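Long-range contacts in peptidoglycan recognition protein SA CG11709-PA (Drosophila melanogaster, PDB 1SXR), which binds peptidoglycan of Gram-positive bacteria and thereby switches on the Toll pathway of innate immunity: residues A[39-44]-A[97-102]; A[46-51]-A[110-115]; A[75-80]-A[105-110]; A[114-119]-A[155-160]. All coordinates share one frame; numbering follows the deposited sequence. Where two conformers were deposited one is given.

Contact 1 of 4, residues A[39-44]-A[97-102]; sequences VIHHTV and AHTYGY. With SO4 (sulfate ion), chain C.
The imidazole rings of H41 and H98 meet rim to rim, their planes at 64° and neither lying over the other's face, and each turns an edge to one hydroxyl, T99 OG1, which lies in the plane of both. H41 stands on strand 35-42 of the central mixed sheet of the amidase-like PGRP fold; 97-102 belongs to the loop joining strands 86-88 and 106-111. H41 NE2 is 2.8 Å from T99 OG1 in a nearly straight hydrogen bond (170°), and H98 ND1 reaches the same OG1 at 2.7 Å. A threonine hydroxyl, able both to give and to accept, suits a seat between two imidazoles. With CG anti to the carbonyl carbon (chi1 -82°), the H41 ring reaches toward the loop, and its ND1 is bonded to S158 OG, so that both ring nitrogens are gripped and the rotation of the ring is fixed. A leucine here would probably take from T99 OG1 one of its two imidazole partners and cost S158 OG its bond to the ring. T156, inferred to contact peptidoglycan, lies close by, consistent with a place beside the peptidoglycan site. V39 packs alongside, its CG1 3.5 Å from T99 OG1; its apolar contact is made by CG2, 3.8 Å from Y102 CB. A type II turn from T99 to Y102 has G101 where a positive phi favours glycine, and G101 N makes a weak, 3.3 Å hydrogen bond to sulfate O2.

Contact 2 of 4, residues A[46-51]-A[110-115]; sequences GECSGL and AFIGNF
I112 directs its CG2 branch straight into the bend at 46-48, and the three residues there cup it from one side. CG2 is anti to the backbone N (chi1 -59° to CG1), which brings this methyl within 3.1 Å of G46 O, a tight fit, and 3.8 Å from E47 CA. C48 SG lies 3.9 Å from the same CG2 and 4.1 Å from I112 CD1, so the sulfur sits against both ends of the isoleucine; a branched, wholly apolar side chain suits a place beside the C48-C54 disulfide. The E47 chain starts alongside the 110-115 backbone, its CB 4.2 Å from G113 CA. G113 needs to be glycine, since a side chain there would run into the ring of F115 as well as its own backbone, and G46 likewise has a positive phi. Two waters link the polar atoms: one takes the N-H of C48 (3.1 Å) and lies 2.8 Å from I112 O, while another lies between E47 OE1 and N114 N, bonded only weakly to the latter. E47 OE1 also pairs with K118. With no direct hydrogen bond between them, the segments are joined by isoleucine packing on the C48 sulfur and by water bridges, beside the charged E47.

Contact 3 of 4, residues A[75-80]-A[105-110]; sequences SYNFLI and IGTGIA. With EDO (1,2-ethanediol), chain D.
Y76 lays its ring over the methyl of A110, CG standing anti to the carbonyl carbon (chi1 -47°) to bring it there. Its CB passes 3.9 Å from G108 O; CG and CD1 come to 3.6 Å from A110 CB, CD2, CE1 and CE2 to 3.7-3.9 Å, and the methyl stands almost on the ring normal (8° off) in a CH-pi contact. The opposite face has S75 OG above its centre. CZ lies 3.7 Å and the tip, OH, 3.2 Å from C2 of an ethanediol, probably from the crystallisation liquor, whose O2 bonds to S75 OG. A serine in place of Y76 would probably leave the A110 methyl without its aromatic cover and open a gap beside S75. Small alanine suits the strand because the ring lies directly on its CB. Y76 ends a region inferred to bind peptidoglycan. Next to it N77 OD1 accepts from G108 N (2.9 Å, 172°), and ND2 is held by G91 O and L94 O. Regular parallel pairing follows, with F78 O accepting from A110 N at 2.9 Å and A110 O from I80 N. I109, I80 and F78 face helix 122-137, while L79 on the other side packs against helix 50-67; strand 106-111 lies between 78-80 and 35-42.

Contact 4 of 4, residues A[114-119]-A[155-160]; sequences NFVDKL and STQSPG
G160 brings its bare CA to 3.8 Å from V116 CA, so that the two chains touch backbone to backbone. A side chain at G160 would strike F115 C and V116 N, and its positive phi (97°) is itself a glycine conformation. The approach is set up by a cis peptide before P159: with it the chain from Q157 to G160 forms a type VI turn, closed by G160 N to Q157 O at 2.8 Å. Proline suits this place because it tolerates the cis bond. F115 touches the turn through CB, 3.8 Å from P159 O, while its ring leads away, and its own O accepts a CA-H contact from G160 CA at 3.6 Å. V116 CG2, in the conformer given, is anti to the carbonyl carbon, which brings it to 4.1 Å from G160 CA. On its own side an Asx turn holds the chain: N114 OD1 accepts from V116 N at 3.3 Å, almost straight (168°). An ST turn, with T156 OG1 accepting from S158 N, shapes the partner loop, and T156 is inferred to meet peptidoglycan. G160 is the N-cap residue of helix 161-167, and T162 of that helix bonds V116 O, tying the two loops together just beyond the contact. The segments share no hydrogen bond and P159 O is buried without a partner, so the contact rests on close fit and one CA-H...O contact, at the cost of an unsatisfied carbonyl.

How the contacts relate
From the N terminus, strand 35-42 opens contact 1, which closes in the loop at 97-102. Contact 2 opens just after strand 35-42, at 46-51, and closes at 110-115, so the two cross. Contact 3, from 75-80 to 105-110, lies within the span of contact 2, sharing A110 with it, and also crosses contact 1. Contact 4 begins on N114 and F115, where contact 2 ends, and runs to 155-160. Contact 1 ties strand 35-42 to the 97-102 loop, contact 3 pairs strands 78-80 and 106-111, and V39 O with I109 N joins the two. Contact 2 ties the loop leading into helix 50-67 to the end of strand 106-111; contact 4 joins the loop after that strand to the one before helix 161-167.

Contact 1 of 4, residues A[39-44]-A[97-102]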
loop_
_atom_site.group_PDB
_atom_site.type_symbol
_atom_site.label_atom_id
_atom_site.label_comp_id
_atom_site.label_asym_id
_atom_site.label_seq_id
_atom_site.Cartn_x
_atom_site.Cartn_y
_atom_site.Cartn_z
ATOM N N VAL A 39 -4.595 -3.240 -3.697
ATOM C CA VAL A 39 -5.542 -2.372 -3.003
ATOM C C VAL A 39 -4.869 -1.029 -2.710
ATOM O O VAL A 39 -3.807 -0.994 -2.070
ATOM C CB VAL A 39 -6.001 -2.956 -1.660
ATOM C CG1 VAL A 39 -7.176 -2.096 -1.127
ATOM C CG2 VAL A 39 -6.393 -4.441 -1.845
ATOM N N ILE A 40 -5.484 0.069 -3.152
ATOM C CA ILE A 40 -4.917 1.400 -2.926
ATOM C C ILE A 40 -5.560 2.056 -1.702
ATOM O O ILE A 40 -6.787 2.035 -1.520
ATOM C CB ILE A 40 -5.130 2.323 -4.167
ATOM C CG1 ILE A 40 -4.527 1.718 -5.441
ATOM C CG2 ILE A 40 -4.520 3.710 -3.902
ATOM C CD1 ILE A 40 -3.079 1.322 -5.291
ATOM N N HIS A 41 -4.687 2.628 -0.875
ATOM C CA HIS A 41 -5.061 3.284 0.384
ATOM C C HIS A 41 -4.369 4.633 0.473
ATOM O O HIS A 41 -3.445 4.930 -0.273
ATOM C CB HIS A 41 -4.596 2.429 1.569
ATOM C CG HIS A 41 -5.530 1.316 1.899
ATOM N ND1 HIS A 41 -6.741 1.532 2.520
ATOM C CD2 HIS A 41 -5.437 -0.028 1.702
ATOM C CE1 HIS A 41 -7.357 0.374 2.696
ATOM N NE2 HIS A 41 -6.587 -0.590 2.206
ATOM N N HIS A 42 -4.835 5.456 1.407
ATOM C CA HIS A 42 -4.026 6.575 1.896
ATOM C C HIS A 42 -3.821 6.421 3.380
ATOM O O HIS A 42 -4.579 5.685 4.021
ATOM C CB HIS A 42 -4.599 7.948 1.489
ATOM C CG HIS A 42 -5.857 8.412 2.197
ATOM N ND1 HIS A 42 -6.667 7.628 2.994
ATOM C CD2 HIS A 42 -6.469 9.621 2.119
ATOM C CE1 HIS A 42 -7.716 8.342 3.387
ATOM N NE2 HIS A 42 -7.607 9.553 2.875
ATOM N N THR A 43 -2.791 7.080 3.931
ATOM C CA THR A 43 -2.503 6.897 5.354
ATOM C C THR A 43 -3.233 7.878 6.252
ATOM O O THR A 43 -3.281 7.665 7.466
ATOM C CB THR A 43 -1.018 7.039 5.677
ATOM O OG1 THR A 43 -0.558 8.333 5.283
ATOM C CG2 THR A 43 -0.172 6.039 4.838
ATOM N N VAL A 44 -3.712 8.970 5.652
ATOM C CA VAL A 44 -4.345 10.117 6.358
ATOM C C VAL A 44 -3.340 10.953 7.130
ATOM O O VAL A 44 -3.171 12.141 6.850
ATOM C CB VAL A 44 -5.486 9.704 7.299
ATOM C CG1 VAL A 44 -6.171 10.957 7.873
ATOM C CG2 VAL A 44 -6.486 8.849 6.541
ATOM N N ALA A 97 -1.948 -6.164 6.745
ATOM C CA ALA A 97 -3.151 -6.011 7.586
ATOM C C ALA A 97 -3.941 -4.757 7.160
ATOM O O ALA A 97 -4.627 -4.133 7.988
ATOM C CB ALA A 97 -2.744 -5.909 9.041
ATOM N N HIS A 98 -3.857 -4.409 5.877
ATOM C CA HIS A 98 -4.470 -3.174 5.363
ATOM C C HIS A 98 -5.932 -3.298 4.947
ATOM O O HIS A 98 -6.643 -2.289 4.983
ATOM C CB HIS A 98 -3.672 -2.673 4.158
ATOM C CG HIS A 98 -3.411 -3.760 3.172
ATOM N ND1 HIS A 98 -4.323 -4.123 2.198
ATOM C CD2 HIS A 98 -2.393 -4.656 3.098
ATOM C CE1 HIS A 98 -3.859 -5.180 1.547
ATOM N NE2 HIS A 98 -2.682 -5.508 2.061
ATOM N N THR A 99 -6.385 -4.484 4.532
ATOM C CA THR A 99 -7.719 -4.620 3.962
ATOM C C THR A 99 -8.278 -5.992 4.251
ATOM O O THR A 99 -7.880 -6.946 3.578
ATOM C CB THR A 99 -7.646 -4.508 2.440
ATOM O OG1 THR A 99 -6.903 -3.336 2.085
ATOM C CG2 THR A 99 -9.044 -4.280 1.834
ATOM N N TYR A 100 -9.213 -6.095 5.198
ATOM C CA TYR A 100 -9.825 -7.382 5.473
ATOM C C TYR A 100 -10.340 -8.051 4.197
ATOM O O TYR A 100 -11.042 -7.427 3.375
ATOM C CB TYR A 100 -10.991 -7.238 6.473
ATOM C CG TYR A 100 -11.881 -8.474 6.450
ATOM C CD1 TYR A 100 -11.472 -9.622 7.066
ATOM C CD2 TYR A 100 -13.105 -8.487 5.769
ATOM C CE1 TYR A 100 -12.228 -10.773 7.028
ATOM C CE2 TYR A 100 -13.896 -9.651 5.723
ATOM C CZ TYR A 100 -13.439 -10.793 6.365
ATOM O OH TYR A 100 -14.193 -11.970 6.348
ATOM N N GLY A 101 -9.960 -9.320 4.016
ATOM C CA GLY A 101 -10.408 -10.079 2.845
ATOM C C GLY A 101 -9.443 -9.993 1.679
ATOM O O GLY A 101 -9.525 -10.786 0.711
ATOM N N TYR A 102 -8.536 -9.020 1.764
ATOM C CA TYR A 102 -7.558 -8.777 0.699
ATOM C C TYR A 102 -6.128 -8.723 1.198
ATOM O O TYR A 102 -5.242 -8.226 0.500
ATOM C CB TYR A 102 -7.919 -7.516 -0.123
ATOM C CG TYR A 102 -9.098 -7.775 -1.061
ATOM C CD1 TYR A 102 -8.890 -8.191 -2.358
ATOM C CD2 TYR A 102 -10.394 -7.650 -0.610
ATOM C CE1 TYR A 102 -9.970 -8.469 -3.190
ATOM C CE2 TYR A 102 -11.489 -7.906 -1.431
ATOM C CZ TYR A 102 -11.241 -8.313 -2.730
ATOM O OH TYR A 102 -12.276 -8.580 -3.585
HETATM S S SO4 C . -7.391 -11.855 4.973
HETATM O O1 SO4 C . -7.327 -11.346 3.613
HETATM O O2 SO4 C . -7.602 -10.760 5.885
HETATM O O3 SO4 C . -6.129 -12.438 5.340
HETATM O O4 SO4 C . -8.513 -12.756 5.084
#

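Contact 2 of 4, residues A[46-51]-A[110-115]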
loop_
_atom_site.group_PDB
_atom_site.type_symbol
_atom_site.label_atom_id
_atom_site.label_comp_id
_atom_site.label_asym_id
_atom_site.label_seq_id
_atom_site.Cartn_x
_atom_site.Cartn_y
_atom_site.Cartn_z
ATOM N N GLY A 46 0.715 11.602 8.435
ATOM C CA GLY A 46 2.118 11.280 8.132
ATOM C C GLY A 46 2.739 11.943 6.912
ATOM O O GLY A 46 3.843 11.580 6.524
ATOM N N GLU A 47 2.081 12.925 6.301
ATOM C CA GLU A 47 2.611 13.494 5.048
ATOM C C GLU A 47 4.083 13.903 5.215
ATOM O O GLU A 47 4.458 14.444 6.241
ATOM C CB GLU A 47 1.752 14.671 4.535
ATOM C CG GLU A 47 2.210 15.223 3.180
ATOM C CD GLU A 47 1.243 16.219 2.533
ATOM O OE1 GLU A 47 0.011 16.003 2.586
ATOM O OE2 GLU A 47 1.734 17.219 1.951
ATOM N N CYS A 48 4.910 13.575 4.232
ATOM C CA CYS A 48 6.350 13.771 4.364
ATOM C C CYS A 48 7.019 13.744 2.990
ATOM O O CYS A 48 6.510 13.132 2.048
ATOM C CB CYS A 48 6.921 12.706 5.307
ATOM S SG CYS A 48 6.671 10.993 4.769
ATOM N N SER A 49 8.154 14.425 2.871
ATOM C CA SER A 49 8.885 14.477 1.615
ATOM C C SER A 49 10.304 14.000 1.877
ATOM O O SER A 49 11.060 14.622 2.641
ATOM C CB SER A 49 8.941 15.904 1.069
ATOM O OG SER A 49 7.648 16.479 0.937
ATOM N N GLY A 50 10.640 12.879 1.267
ATOM C CA GLY A 50 11.998 12.402 1.289
ATOM C C GLY A 50 12.272 11.516 2.478
ATOM O O GLY A 50 11.623 11.614 3.518
ATOM N N LEU A 51 13.287 10.687 2.316
ATOM C CA LEU A 51 13.604 9.683 3.324
ATOM C C LEU A 51 13.933 10.297 4.683
ATOM O O LEU A 51 13.530 9.765 5.709
ATOM C CB LEU A 51 14.769 8.823 2.830
ATOM C CG LEU A 51 15.334 7.723 3.731
ATOM C CD1 LEU A 51 14.296 6.711 4.129
ATOM C CD2 LEU A 51 16.569 7.052 3.066
ATOM N N ALA A 110 -0.123 2.184 0.086
ATOM C CA ALA A 110 -0.667 3.415 0.642
ATOM C C ALA A 110 0.122 4.602 0.151
ATOM O O ALA A 110 1.348 4.635 0.283
ATOM C CB ALA A 110 -0.658 3.377 2.171
ATOM N N PHE A 111 -0.607 5.598 -0.354
ATOM C CA PHE A 111 -0.021 6.912 -0.525
ATOM C C PHE A 111 0.035 7.625 0.823
ATOM O O PHE A 111 -0.994 7.717 1.522
ATOM C CB PHE A 111 -0.880 7.695 -1.493
ATOM C CG PHE A 111 -0.751 7.192 -2.905
ATOM C CD1 PHE A 111 0.274 7.647 -3.745
ATOM C CD2 PHE A 111 -1.643 6.241 -3.392
ATOM C CE1 PHE A 111 0.378 7.165 -5.051
ATOM C CE2 PHE A 111 -1.536 5.760 -4.710
ATOM C CZ PHE A 111 -0.525 6.239 -5.539
ATOM N N ILE A 112 1.228 8.104 1.202
ATOM C CA ILE A 112 1.371 8.811 2.474
ATOM C C ILE A 112 0.714 10.202 2.373
ATOM O O ILE A 112 1.126 11.033 1.553
ATOM C CB ILE A 112 2.852 8.947 2.866
ATOM C CG1 ILE A 112 3.482 7.552 2.993
ATOM C CG2 ILE A 112 2.977 9.773 4.153
ATOM C CD1 ILE A 112 5.003 7.582 3.243
ATOM N N GLY A 113 -0.296 10.449 3.203
ATOM C CA GLY A 113 -0.997 11.738 3.197
ATOM C C GLY A 113 -2.511 11.534 3.161
ATOM O O GLY A 113 -3.006 10.403 3.301
ATOM N N ASN A 114 -3.253 12.637 3.004
ATOM C CA ASN A 114 -4.698 12.620 3.110
ATOM C C ASN A 114 -5.222 13.135 1.799
ATOM O O ASN A 114 -5.086 14.325 1.491
ATOM C CB ASN A 114 -5.153 13.537 4.236
ATOM C CG ASN A 114 -6.651 13.542 4.422
ATOM O OD1 ASN A 114 -7.406 13.091 3.539
ATOM N ND2 ASN A 114 -7.102 14.013 5.587
ATOM N N PHE A 115 -5.831 12.244 1.024
ATOM C CA PHE A 115 -6.160 12.573 -0.370
ATOM C C PHE A 115 -7.680 12.579 -0.615
ATOM O O PHE A 115 -8.180 12.256 -1.705
ATOM C CB PHE A 115 -5.356 11.672 -1.320
ATOM C CG PHE A 115 -3.879 11.783 -1.077
ATOM C CD1 PHE A 115 -3.209 12.944 -1.445
ATOM C CD2 PHE A 115 -3.157 10.785 -0.423
ATOM C CE1 PHE A 115 -1.884 13.107 -1.180
ATOM C CE2 PHE A 115 -1.830 10.945 -0.169
ATOM C CZ PHE A 115 -1.176 12.101 -0.548
HETATM O O HOH W 1 -1.819 15.134 4.093
HETATM O O HOH W 2 3.681 12.162 1.708
#

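Contact 3 of 4, residues A[75-80]-A[105-110]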
loop_
_atom_site.group_PDB
_atom_site.type_symbol
_atom_site.label_atom_id
_atom_site.label_comp_id
_atom_site.label_asym_id
_atom_site.label_seq_id
_atom_site.Cartn_x
_atom_site.Cartn_y
_atom_site.Cartn_z
ATOM N N SER A 75 0.945 -1.987 8.296
ATOM C CA SER A 75 -0.161 -2.768 7.707
ATOM C C SER A 75 -0.015 -2.940 6.195
ATOM O O SER A 75 -0.382 -3.989 5.624
ATOM C CB SER A 75 -1.499 -2.108 8.014
ATOM O OG SER A 75 -1.568 -0.859 7.340
ATOM N N TYR A 76 0.502 -1.899 5.552
ATOM C CA TYR A 76 0.570 -1.857 4.074
ATOM C C TYR A 76 1.771 -2.613 3.557
ATOM O O TYR A 76 2.809 -2.657 4.226
ATOM C CB TYR A 76 0.673 -0.393 3.601
ATOM C CG TYR A 76 -0.315 0.512 4.285
ATOM C CD1 TYR A 76 -1.667 0.464 3.966
ATOM C CD2 TYR A 76 0.106 1.400 5.241
ATOM C CE1 TYR A 76 -2.580 1.299 4.627
ATOM C CE2 TYR A 76 -0.777 2.247 5.884
ATOM C CZ TYR A 76 -2.110 2.183 5.576
ATOM O OH TYR A 76 -3.015 3.023 6.210
ATOM N N ASN A 77 1.684 -3.171 2.349
ATOM C CA ASN A 77 2.896 -3.778 1.764
ATOM C C ASN A 77 3.932 -2.735 1.369
ATOM O O ASN A 77 5.119 -2.955 1.558
ATOM C CB ASN A 77 2.530 -4.683 0.592
ATOM C CG ASN A 77 1.746 -5.913 1.042
ATOM O OD1 ASN A 77 0.535 -5.878 1.096
ATOM N ND2 ASN A 77 2.451 -6.982 1.422
ATOM N N PHE A 78 3.465 -1.608 0.822
ATOM C CA PHE A 78 4.332 -0.464 0.422
ATOM C C PHE A 78 3.660 0.844 0.729
ATOM O O PHE A 78 2.422 0.936 0.776
ATOM C CB PHE A 78 4.601 -0.511 -1.086
ATOM C CG PHE A 78 5.352 -1.747 -1.495
ATOM C CD1 PHE A 78 6.721 -1.832 -1.247
ATOM C CD2 PHE A 78 4.693 -2.818 -2.073
ATOM C CE1 PHE A 78 7.437 -2.999 -1.582
ATOM C CE2 PHE A 78 5.393 -3.983 -2.400
ATOM C CZ PHE A 78 6.756 -4.072 -2.158
ATOM N N LEU A 79 4.487 1.881 0.881
ATOM C CA LEU A 79 3.988 3.246 1.092
ATOM C C LEU A 79 4.732 4.182 0.149
ATOM O O LEU A 79 5.885 3.932 -0.164
ATOM C CB LEU A 79 4.190 3.720 2.545
ATOM C CG LEU A 79 3.560 2.879 3.665
ATOM C CD1 LEU A 79 4.554 1.814 4.195
ATOM C CD2 LEU A 79 3.029 3.747 4.776
ATOM N N ILE A 80 4.073 5.223 -0.334
ATOM C CA ILE A 80 4.705 6.082 -1.333
ATOM C C ILE A 80 4.619 7.524 -0.837
ATOM O O ILE A 80 3.522 8.014 -0.536
ATOM C CB ILE A 80 3.988 5.928 -2.668
ATOM C CG1 ILE A 80 4.099 4.485 -3.174
ATOM C CG2 ILE A 80 4.608 6.852 -3.708
ATOM C CD1 ILE A 80 3.245 4.188 -4.364
ATOM N N ILE A 105 -4.531 -12.221 -0.202
ATOM C CA ILE A 105 -4.579 -12.265 -1.688
ATOM C C ILE A 105 -4.277 -10.936 -2.405
ATOM O O ILE A 105 -4.323 -10.863 -3.637
ATOM C CB ILE A 105 -5.933 -12.824 -2.192
ATOM C CG1 ILE A 105 -7.054 -11.855 -1.828
ATOM C CG2 ILE A 105 -6.149 -14.257 -1.674
ATOM C CD1 ILE A 105 -8.457 -12.209 -2.396
ATOM N N GLY A 106 -3.946 -9.890 -1.655
ATOM C CA GLY A 106 -3.682 -8.597 -2.281
ATOM C C GLY A 106 -2.381 -7.963 -1.814
ATOM O O GLY A 106 -1.844 -8.320 -0.758
ATOM N N THR A 107 -1.886 -7.015 -2.604
ATOM C CA THR A 107 -0.795 -6.151 -2.218
ATOM C C THR A 107 -1.379 -4.792 -1.911
ATOM O O THR A 107 -1.993 -4.208 -2.791
ATOM C CB THR A 107 0.203 -5.997 -3.376
ATOM O OG1 THR A 107 0.721 -7.287 -3.712
ATOM C CG2 THR A 107 1.387 -5.199 -2.920
ATOM N N GLY A 108 -1.216 -4.311 -0.672
ATOM C CA GLY A 108 -1.770 -3.024 -0.250
ATOM C C GLY A 108 -0.728 -1.929 -0.400
ATOM O O GLY A 108 0.401 -2.041 0.129
ATOM N N ILE A 109 -1.085 -0.869 -1.130
ATOM C CA ILE A 109 -0.156 0.243 -1.364
ATOM C C ILE A 109 -0.803 1.504 -0.841
ATOM O O ILE A 109 -1.911 1.849 -1.274
ATOM C CB ILE A 109 0.118 0.386 -2.863
ATOM C CG1 ILE A 109 0.755 -0.892 -3.418
ATOM C CG2 ILE A 109 0.963 1.641 -3.179
ATOM C CD1 ILE A 109 0.886 -0.872 -4.945
ATOM N N ALA A 110 -0.123 2.184 0.086
ATOM C CA ALA A 110 -0.667 3.415 0.642
ATOM C C ALA A 110 0.122 4.602 0.151
ATOM O O ALA A 110 1.348 4.635 0.283
ATOM C CB ALA A 110 -0.658 3.377 2.171
HETATM C C1 EDO D . -4.241 0.862 10.145
HETATM O O1 EDO D . -5.515 0.206 10.270
HETATM C C2 EDO D . -3.945 1.139 8.674
HETATM O O2 EDO D . -4.145 -0.044 7.895
#

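Contact 4 of 4, residues A[114-119]-A[155-160]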
loop_
_atom_site.group_PDB
_atom_site.type_symbol
_atom_site.label_atom_id
_atom_site.label_comp_id
_atom_site.label_asym_id
_atom_site.label_seq_id
_atom_site.Cartn_x
_atom_site.Cartn_y
_atom_site.Cartn_z
ATOM N N ASN A 114 -3.253 12.637 3.004
ATOM C CA ASN A 114 -4.698 12.620 3.110
ATOM C C ASN A 114 -5.222 13.135 1.799
ATOM O O ASN A 114 -5.086 14.325 1.491
ATOM C CB ASN A 114 -5.153 13.537 4.236
ATOM C CG ASN A 114 -6.651 13.542 4.422
ATOM O OD1 ASN A 114 -7.406 13.091 3.539
ATOM N ND2 ASN A 114 -7.102 14.013 5.587
ATOM N N PHE A 115 -5.831 12.244 1.024
ATOM C CA PHE A 115 -6.160 12.573 -0.370
ATOM C C PHE A 115 -7.680 12.579 -0.615
ATOM O O PHE A 115 -8.180 12.256 -1.705
ATOM C CB PHE A 115 -5.356 11.672 -1.320
ATOM C CG PHE A 115 -3.879 11.783 -1.077
ATOM C CD1 PHE A 115 -3.209 12.944 -1.445
ATOM C CD2 PHE A 115 -3.157 10.785 -0.423
ATOM C CE1 PHE A 115 -1.884 13.107 -1.180
ATOM C CE2 PHE A 115 -1.830 10.945 -0.169
ATOM C CZ PHE A 115 -1.176 12.101 -0.548
ATOM N N VAL A 116 -8.427 12.970 0.411
ATOM C CA VAL A 116 -9.850 13.198 0.209
ATOM C C VAL A 116 -10.075 14.331 -0.797
ATOM O O VAL A 116 -10.932 14.197 -1.676
ATOM C CB VAL A 116 -10.594 13.509 1.519
ATOM C CG1 VAL A 116 -12.079 13.820 1.224
ATOM C CG2 VAL A 116 -10.454 12.354 2.498
ATOM N N ASP A 117 -9.288 15.404 -0.689
ATOM C CA ASP A 117 -9.552 16.683 -1.397
ATOM C C ASP A 117 -8.457 17.100 -2.387
ATOM O O ASP A 117 -8.562 18.162 -3.029
ATOM C CB ASP A 117 -9.723 17.846 -0.394
ATOM C CG ASP A 117 -10.979 17.735 0.464
ATOM O OD1 ASP A 117 -12.042 17.337 -0.053
ATOM O OD2 ASP A 117 -11.004 18.064 1.685
ATOM N N LYS A 118 -7.401 16.297 -2.513
ATOM C CA LYS A 118 -6.317 16.591 -3.437
ATOM C C LYS A 118 -5.680 15.284 -3.857
ATOM O O LYS A 118 -5.940 14.251 -3.244
ATOM C CB LYS A 118 -5.255 17.453 -2.747
ATOM C CG LYS A 118 -4.541 16.734 -1.587
ATOM C CD LYS A 118 -3.498 17.596 -0.886
ATOM C CE LYS A 118 -2.667 16.731 0.082
ATOM N NZ LYS A 118 -1.857 17.539 1.033
ATOM N N LEU A 119 -4.828 15.347 -4.872
ATOM C CA LEU A 119 -4.116 14.164 -5.343
ATOM C C LEU A 119 -2.715 14.118 -4.764
ATOM O O LEU A 119 -2.151 15.156 -4.390
ATOM C CB LEU A 119 -4.003 14.187 -6.869
ATOM C CG LEU A 119 -5.235 13.893 -7.708
ATOM C CD1 LEU A 119 -4.854 14.011 -9.171
ATOM C CD2 LEU A 119 -5.765 12.498 -7.401
ATOM N N SER A 155 -15.318 -0.975 4.986
ATOM C CA SER A 155 -15.923 0.278 5.396
ATOM C C SER A 155 -14.851 1.302 5.731
ATOM O O SER A 155 -14.358 1.354 6.854
ATOM C CB SER A 155 -16.846 0.075 6.606
ATOM O OG SER A 155 -17.952 -0.738 6.259
ATOM N N THR A 156 -14.476 2.089 4.732
ATOM C CA THR A 156 -13.417 3.086 4.871
ATOM C C THR A 156 -13.598 4.152 3.804
ATOM O O THR A 156 -14.223 3.897 2.764
ATOM C CB THR A 156 -12.019 2.404 4.729
ATOM O OG1 THR A 156 -10.966 3.377 4.931
ATOM C CG2 THR A 156 -11.788 1.905 3.305
ATOM N N GLN A 157 -13.052 5.345 4.044
ATOM C CA GLN A 157 -13.003 6.379 3.030
ATOM C C GLN A 157 -11.723 6.277 2.217
ATOM O O GLN A 157 -11.600 6.873 1.162
ATOM C CB GLN A 157 -13.060 7.776 3.653
ATOM C CG GLN A 157 -14.295 8.068 4.494
ATOM C CD GLN A 157 -14.589 9.564 4.596
ATOM O OE1 GLN A 157 -13.913 10.389 3.964
ATOM N NE2 GLN A 157 -15.602 9.913 5.369
ATOM N N SER A 158 -10.755 5.522 2.735
ATOM C CA SER A 158 -9.464 5.366 2.063
ATOM C C SER A 158 -9.672 4.793 0.654
ATOM O O SER A 158 -10.454 3.849 0.495
ATOM C CB SER A 158 -8.611 4.420 2.924
ATOM O OG SER A 158 -7.340 4.227 2.375
ATOM N N PRO A 159 -8.975 5.283 -0.377
ATOM C CA PRO A 159 -7.848 6.223 -0.314
ATOM C C PRO A 159 -8.180 7.702 -0.437
ATOM O O PRO A 159 -7.287 8.496 -0.776
ATOM C CB PRO A 159 -7.060 5.863 -1.572
ATOM C CG PRO A 159 -8.149 5.497 -2.590
ATOM C CD PRO A 159 -9.212 4.798 -1.763
ATOM N N GLY A 160 -9.431 8.065 -0.161
ATOM C CA GLY A 160 -9.872 9.462 -0.278
ATOM C C GLY A 160 -10.551 9.636 -1.625
ATOM O O GLY A 160 -10.047 9.161 -2.619
#